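Local structure of CocE/NonD family hydrolase (Staphylococcus aureus subsp. aureus COL, 3III) at residues N166-L171 and E301-R306; I190-L195 and E310-F315. The protein probably cleaves ester or amide bonds as a serine hydrolase of the alpha/beta-hydrolase fold, with a natural substrate that remains to be defined. All blocks are in the same frame, centred on the assembly; numbering follows the deposited sequence.

Contact 1 (N166-L171 and E301-R306). With PLM (palmitic acid), chain G.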
loop_
_atom_site.group_PDB
_atom_site.type_symbol
_atom_site.label_atom_id
_atom_site.label_comp_id
_atom_site.label_asym_id
_atom_site.label_seq_id
_atom_site.Cartn_x
_atom_site.Cartn_y
_atom_site.Cartn_z
ATOM N N ASN A 166 8.033 8.946 -8.958
ATOM C CA ASN A 166 8.093 7.492 -9.022
ATOM C C ASN A 166 8.698 6.950 -7.759
ATOM O O ASN A 166 9.683 7.505 -7.268
ATOM C CB ASN A 166 9.003 7.116 -10.200
ATOM C CG ASN A 166 9.008 5.649 -10.550
ATOM O OD1 ASN A 166 8.483 4.787 -9.841
ATOM N ND2 ASN A 166 9.663 5.333 -11.694
ATOM N N GLY A 167 8.174 5.852 -7.245
ATOM C CA GLY A 167 8.747 5.253 -6.074
ATOM C C GLY A 167 7.724 4.458 -5.251
ATOM O O GLY A 167 6.532 4.523 -5.518
ATOM N N VAL A 168 8.236 3.769 -4.224
ATOM C CA VAL A 168 7.480 2.761 -3.462
ATOM C C VAL A 168 7.277 3.240 -2.036
ATOM O O VAL A 168 8.178 3.890 -1.459
ATOM C CB VAL A 168 8.281 1.410 -3.455
ATOM C CG1 VAL A 168 7.560 0.335 -2.666
ATOM C CG2 VAL A 168 8.507 0.958 -4.968
ATOM N N SER A 169 6.129 2.868 -1.482
ATOM C CA SER A 169 5.792 2.991 -0.058
ATOM C C SER A 169 5.781 4.493 0.303
ATOM O O SER A 169 5.003 5.233 -0.269
ATOM C CB SER A 169 6.741 2.154 0.800
ATOM O OG SER A 169 6.333 2.226 2.162
ATOM N N TYR A 170 6.613 4.969 1.226
ATOM C CA TYR A 170 6.618 6.429 1.579
ATOM C C TYR A 170 6.778 7.275 0.283
ATOM O O TYR A 170 6.127 8.300 0.115
ATOM C CB TYR A 170 7.778 6.748 2.516
ATOM C CG TYR A 170 7.739 8.041 3.281
ATOM C CD1 TYR A 170 7.713 8.019 4.676
ATOM C CD2 TYR A 170 7.838 9.283 2.645
ATOM C CE1 TYR A 170 7.723 9.202 5.421
ATOM C CE2 TYR A 170 7.831 10.488 3.374
ATOM C CZ TYR A 170 7.767 10.426 4.777
ATOM O OH TYR A 170 7.792 11.610 5.508
ATOM N N LEU A 171 7.620 6.796 -0.643
ATOM C CA LEU A 171 7.880 7.452 -1.907
ATOM C C LEU A 171 6.658 7.481 -2.855
ATOM O O LEU A 171 6.657 8.222 -3.854
ATOM C CB LEU A 171 9.126 6.859 -2.592
ATOM C CG LEU A 171 10.494 6.915 -1.856
ATOM C CD1 LEU A 171 10.587 6.114 -0.601
ATOM C CD2 LEU A 171 11.556 6.455 -2.889
ATOM N N GLU A 301 10.515 -6.274 -4.782
ATOM C CA GLU A 301 10.876 -7.201 -5.855
ATOM C C GLU A 301 10.134 -6.894 -7.186
ATOM O O GLU A 301 10.741 -6.817 -8.266
ATOM C CB GLU A 301 10.654 -8.631 -5.396
ATOM C CG GLU A 301 10.812 -9.693 -6.548
ATOM C CD GLU A 301 10.420 -11.058 -6.044
ATOM O OE1 GLU A 301 11.202 -11.629 -5.195
ATOM O OE2 GLU A 301 9.365 -11.553 -6.475
ATOM N N SER A 302 8.832 -6.642 -7.106
ATOM C CA SER A 302 8.070 -6.406 -8.280
ATOM C C SER A 302 8.396 -5.007 -8.897
ATOM O O SER A 302 8.409 -4.883 -10.125
ATOM C CB SER A 302 6.574 -6.530 -8.038
ATOM O OG SER A 302 6.160 -7.814 -7.561
ATOM N N TYR A 303 8.663 -3.999 -8.056
ATOM C CA TYR A 303 8.995 -2.670 -8.518
ATOM C C TYR A 303 10.232 -2.673 -9.409
ATOM O O TYR A 303 10.254 -2.074 -10.496
ATOM C CB TYR A 303 9.224 -1.751 -7.328
ATOM C CG TYR A 303 9.630 -0.368 -7.713
ATOM C CD1 TYR A 303 8.731 0.466 -8.334
ATOM C CD2 TYR A 303 10.895 0.129 -7.385
ATOM C CE1 TYR A 303 9.082 1.751 -8.676
ATOM C CE2 TYR A 303 11.276 1.416 -7.739
ATOM C CZ TYR A 303 10.338 2.222 -8.398
ATOM O OH TYR A 303 10.636 3.515 -8.709
ATOM N N TYR A 304 11.243 -3.423 -8.970
ATOM C CA TYR A 304 12.553 -3.450 -9.612
ATOM C C TYR A 304 12.683 -4.538 -10.651
ATOM O O TYR A 304 13.685 -4.601 -11.330
ATOM C CB TYR A 304 13.631 -3.664 -8.541
ATOM C CG TYR A 304 13.855 -2.414 -7.708
ATOM C CD1 TYR A 304 14.294 -1.250 -8.286
ATOM C CD2 TYR A 304 13.585 -2.414 -6.348
ATOM C CE1 TYR A 304 14.459 -0.060 -7.526
ATOM C CE2 TYR A 304 13.783 -1.293 -5.585
ATOM C CZ TYR A 304 14.211 -0.108 -6.166
ATOM O OH TYR A 304 14.369 0.990 -5.353
ATOM N N ALA A 305 11.669 -5.375 -10.808
ATOM C CA ALA A 305 11.710 -6.421 -11.826
ATOM C C ALA A 305 11.790 -5.768 -13.190
ATOM O O ALA A 305 11.107 -4.758 -13.464
ATOM C CB ALA A 305 10.412 -7.293 -11.773
ATOM N N ARG A 306 12.600 -6.336 -14.071
ATOM C CA ARG A 306 12.839 -5.720 -15.376
ATOM C C ARG A 306 11.525 -5.444 -16.158
ATOM O O ARG A 306 11.395 -4.381 -16.745
ATOM C CB ARG A 306 13.805 -6.563 -16.214
ATOM C CG ARG A 306 14.230 -5.931 -17.590
ATOM C CD ARG A 306 14.949 -4.591 -17.398
ATOM N NE ARG A 306 15.544 -4.089 -18.627
ATOM C CZ ARG A 306 16.700 -4.503 -19.140
ATOM N NH1 ARG A 306 17.151 -3.937 -20.288
ATOM N NH2 ARG A 306 17.420 -5.435 -18.516
HETATM C C1 PLM G . 8.517 1.381 4.421
HETATM O O1 PLM G . 8.161 2.467 3.969
HETATM O O2 PLM G . 8.009 0.356 3.934
HETATM C C2 PLM G . 9.501 1.346 5.547
HETATM C C3 PLM G . 10.021 -0.053 5.825
HETATM C C4 PLM G . 11.145 -0.142 6.857
HETATM C C5 PLM G . 11.858 -1.527 6.896
HETATM C C6 PLM G . 12.539 -1.919 8.236
HETATM C C7 PLM G . 14.008 -2.408 8.254
HETATM C C8 PLM G . 14.264 -3.938 8.292
#

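Contact 2 (I190-L195 and E310-F315)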
loop_
_atom_site.group_PDB
_atom_site.type_symbol
_atom_site.label_atom_id
_atom_site.label_comp_id
_atom_site.label_asym_id
_atom_site.label_seq_id
_atom_site.Cartn_x
_atom_site.Cartn_y
_atom_site.Cartn_z
ATOM N N ILE A 190 3.892 7.730 -10.767
ATOM C CA ILE A 190 3.907 6.282 -10.588
ATOM C C ILE A 190 3.951 6.001 -9.058
ATOM O O ILE A 190 5.034 5.745 -8.478
ATOM C CB ILE A 190 5.087 5.620 -11.297
ATOM C CG1 ILE A 190 5.150 6.027 -12.783
ATOM C CG2 ILE A 190 5.007 4.073 -11.188
ATOM C CD1 ILE A 190 6.378 5.462 -13.492
ATOM N N PRO A 191 2.783 6.127 -8.389
ATOM C CA PRO A 191 2.728 5.748 -6.981
ATOM C C PRO A 191 2.687 4.221 -6.902
ATOM O O PRO A 191 1.627 3.590 -7.095
ATOM C CB PRO A 191 1.423 6.368 -6.506
ATOM C CG PRO A 191 0.578 6.448 -7.760
ATOM C CD PRO A 191 1.534 6.807 -8.824
ATOM N N TRP A 192 3.851 3.619 -6.692
ATOM C CA TRP A 192 3.983 2.196 -6.732
ATOM C C TRP A 192 3.805 1.644 -5.310
ATOM O O TRP A 192 4.775 1.454 -4.577
ATOM C CB TRP A 192 5.345 1.790 -7.331
ATOM C CG TRP A 192 5.342 0.360 -7.780
ATOM C CD1 TRP A 192 5.468 -0.750 -6.997
ATOM C CD2 TRP A 192 5.213 -0.131 -9.131
ATOM N NE1 TRP A 192 5.469 -1.882 -7.776
ATOM C CE2 TRP A 192 5.283 -1.541 -9.075
ATOM C CE3 TRP A 192 5.045 0.478 -10.361
ATOM C CZ2 TRP A 192 5.168 -2.360 -10.213
ATOM C CZ3 TRP A 192 4.925 -0.311 -11.489
ATOM C CH2 TRP A 192 4.964 -1.729 -11.417
ATOM N N GLU A 193 2.547 1.355 -4.961
ATOM C CA GLU A 193 2.152 0.903 -3.599
ATOM C C GLU A 193 2.286 2.035 -2.568
ATOM O O GLU A 193 3.332 2.203 -1.912
ATOM C CB GLU A 193 2.888 -0.348 -3.123
ATOM C CG GLU A 193 2.571 -1.584 -4.015
ATOM C CD GLU A 193 2.607 -2.859 -3.248
ATOM O OE1 GLU A 193 3.491 -3.700 -3.554
ATOM O OE2 GLU A 193 1.748 -2.991 -2.351
ATOM N N GLY A 194 1.212 2.810 -2.443
ATOM C CA GLY A 194 1.134 3.792 -1.369
ATOM C C GLY A 194 -0.258 4.075 -0.838
ATOM O O GLY A 194 -1.181 4.354 -1.596
ATOM N N LEU A 195 -0.362 4.074 0.494
ATOM C CA LEU A 195 -1.560 4.494 1.177
ATOM C C LEU A 195 -1.790 5.996 0.992
ATOM O O LEU A 195 -0.930 6.724 0.518
ATOM C CB LEU A 195 -1.469 4.158 2.681
ATOM C CG LEU A 195 -0.361 4.821 3.521
ATOM C CD1 LEU A 195 -0.769 6.138 4.069
ATOM C CD2 LEU A 195 0.053 3.836 4.667
ATOM N N GLU A 310 10.405 -1.704 -17.409
ATOM C CA GLU A 310 10.153 -1.392 -18.782
ATOM C C GLU A 310 8.733 -0.768 -18.914
ATOM O O GLU A 310 8.515 0.121 -19.745
ATOM C CB GLU A 310 10.318 -2.612 -19.713
ATOM C CG GLU A 310 11.692 -3.250 -19.837
ATOM C CD GLU A 310 12.657 -2.372 -20.596
ATOM O OE1 GLU A 310 12.204 -1.670 -21.545
ATOM O OE2 GLU A 310 13.836 -2.384 -20.230
ATOM N N ARG A 311 7.803 -1.208 -18.078
ATOM C CA ARG A 311 6.431 -0.659 -18.083
ATOM C C ARG A 311 6.459 0.811 -17.636
ATOM O O ARG A 311 5.865 1.695 -18.296
ATOM C CB ARG A 311 5.541 -1.535 -17.179
ATOM C CG ARG A 311 4.076 -1.066 -17.015
ATOM C CD ARG A 311 3.393 -1.692 -15.804
ATOM N NE ARG A 311 3.793 -3.062 -15.571
ATOM C CZ ARG A 311 3.278 -4.116 -16.193
ATOM N NH1 ARG A 311 2.328 -3.904 -17.083
ATOM N NH2 ARG A 311 3.760 -5.371 -15.948
ATOM N N GLN A 312 7.153 1.055 -16.542
ATOM C CA GLN A 312 7.366 2.435 -16.003
ATOM C C GLN A 312 7.968 3.327 -17.069
ATOM O O GLN A 312 7.548 4.474 -17.242
ATOM C CB GLN A 312 8.275 2.443 -14.777
ATOM C CG GLN A 312 7.762 1.743 -13.494
ATOM C CD GLN A 312 8.890 1.517 -12.480
ATOM O OE1 GLN A 312 9.700 2.413 -12.219
ATOM N NE2 GLN A 312 8.914 0.344 -11.873
ATOM N N LYS A 313 8.966 2.789 -17.776
ATOM C CA LYS A 313 9.688 3.559 -18.772
ATOM C C LYS A 313 8.784 3.844 -19.987
ATOM O O LYS A 313 8.835 4.922 -20.545
ATOM C CB LYS A 313 10.997 2.829 -19.198
ATOM C CG LYS A 313 11.829 3.568 -20.314
ATOM C CD LYS A 313 13.179 2.801 -20.589
ATOM C CE LYS A 313 13.239 2.285 -21.998
ATOM N NZ LYS A 313 12.996 3.393 -23.090
ATOM N N SER A 314 7.946 2.888 -20.377
ATOM C CA SER A 314 7.075 3.108 -21.499
ATOM C C SER A 314 6.074 4.267 -21.185
ATOM O O SER A 314 5.843 5.142 -22.022
ATOM C CB SER A 314 6.349 1.818 -21.909
ATOM O OG SER A 314 5.387 2.162 -22.934
ATOM N N PHE A 315 5.566 4.282 -19.962
ATOM C CA PHE A 315 4.639 5.322 -19.474
ATOM C C PHE A 315 5.341 6.676 -19.450
ATOM O O PHE A 315 4.825 7.661 -19.987
ATOM C CB PHE A 315 4.158 4.910 -18.091
ATOM C CG PHE A 315 3.318 5.917 -17.355
ATOM C CD1 PHE A 315 2.012 6.213 -17.754
ATOM C CD2 PHE A 315 3.818 6.520 -16.207
ATOM C CE1 PHE A 315 1.236 7.108 -17.017
ATOM C CE2 PHE A 315 3.052 7.413 -15.463
ATOM C CZ PHE A 315 1.733 7.709 -15.880
#

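Contact 1 (N166-L171 and E301-R306)
Tyr303 meets Asn166, Gly167 and Val168 with one side chain, its ring under Val168 and its hydroxyl at Asn166 and Gly167, and so joins helix 299-304 to the end of the strand that leads to Ser169. At Tyr303, CG lies anti to the backbone N (chi1 178°), which carries the ring away from the helix and brings one of its faces under Val168 CG2. That methyl sits 3.2 Å from Tyr303 CG, offset toward the rim of the ring, in a tight CH-pi contact only 19° off the ring normal. At the far end, Tyr303 OH donates to Asn166 OD1 at 2.7 Å. The amide stands nearly upright to the ring, and the hydroxyl approaches from above the carbonyl plane with a C=O...O angle of 103°, well off either lone pair. Gly167 CA lies 3.7 Å from the same Tyr303 OH. In the next residue, the ring of Tyr304 has Tyr303 CD2 over its centre, and its OH bonds to the carbonyl of Ser107. Beyond Val168 comes a sharp turn with Ser169 at positive phi, consistent with the nucleophile elbow of alpha/beta hydrolases. Ser169 OG donates to O1 of the palmitic acid at 2.6 Å and also bonds to His274 NE2, an arrangement consistent with a nucleophile-histidine pair. The buried Asn166 amide accepts from Tyr303 through OD1 and gives ND2 to Gln312, so its two ends are told apart and its rotation is fixed just before the turn.

Contact 2 (I190-L195 and E310-F315)
Strand 190-192 and helix 310-315 run almost antiparallel, at 158°, with their axes 11.3 Å apart and Ile190 set against Gln312. Ile190 reaches between two residues that are one helical turn apart. Its CD1 lies 3.8 Å from Gln312 CB, the two side chains crossing at about a right angle. Further back along the same branch, Ile190 CG1 rests 3.7 Å from Phe315 CE2 and equally near CD2, a plain apolar contact in which the side chains slide past each other in opposite directions. The branch gets there because CG1 is anti to the carbonyl carbon (chi1 -53°), leaving CG2 to abut the rim of the Trp192 indole in its plane. This is the helix-on-sheet layer of an alpha/beta hydrolase: Ile190 and Trp192 point to helix 306-319, while Pro191, between them, faces the other way onto helix 170-179, so the parallel strand is sandwiched between helices. Over one face of the indole, Gln312 supplies both an apolar and a polar group. Gln312 CG lies 4.0 Å from Trp192 CZ3, and its NE2 hangs 4.0 Å above the ring plane, shifted toward the rim, with amide and ring planes 48° apart. Extended beyond CG, the glutamine holds its amide over the ring, with OE1 turned to Asn166 on the adjoining strand. Tyr303 meets the same indole edge-to-face. At the far end of the helical segment, Phe315 also leans on Leu263 of strand 262-267.

How the contacts relate
Contacts 1 and 2 lie only about 7 Å apart, centre to centre, on neighbouring parallel strands of one sheet, and the consecutive helices 299-304 and 306-319 supply their other halves. They are joined by a probable hydrogen bond of 3.0 Å from Asn166 ND2 to Gln312 OE1 and by packing of Tyr303 CD1 on Trp192 CG at 3.4 Å. Toward the pocket, a probable hydrogen bond of 2.9 Å from Ser169 N to Glu193 O ties the turn at Ser169 to the loop that follows strand 186-192. Segment 166-171 reaches the palmitic acid through Ser169, whereas the Trp192 side chain of contact 2 is about 11 Å from the ligand.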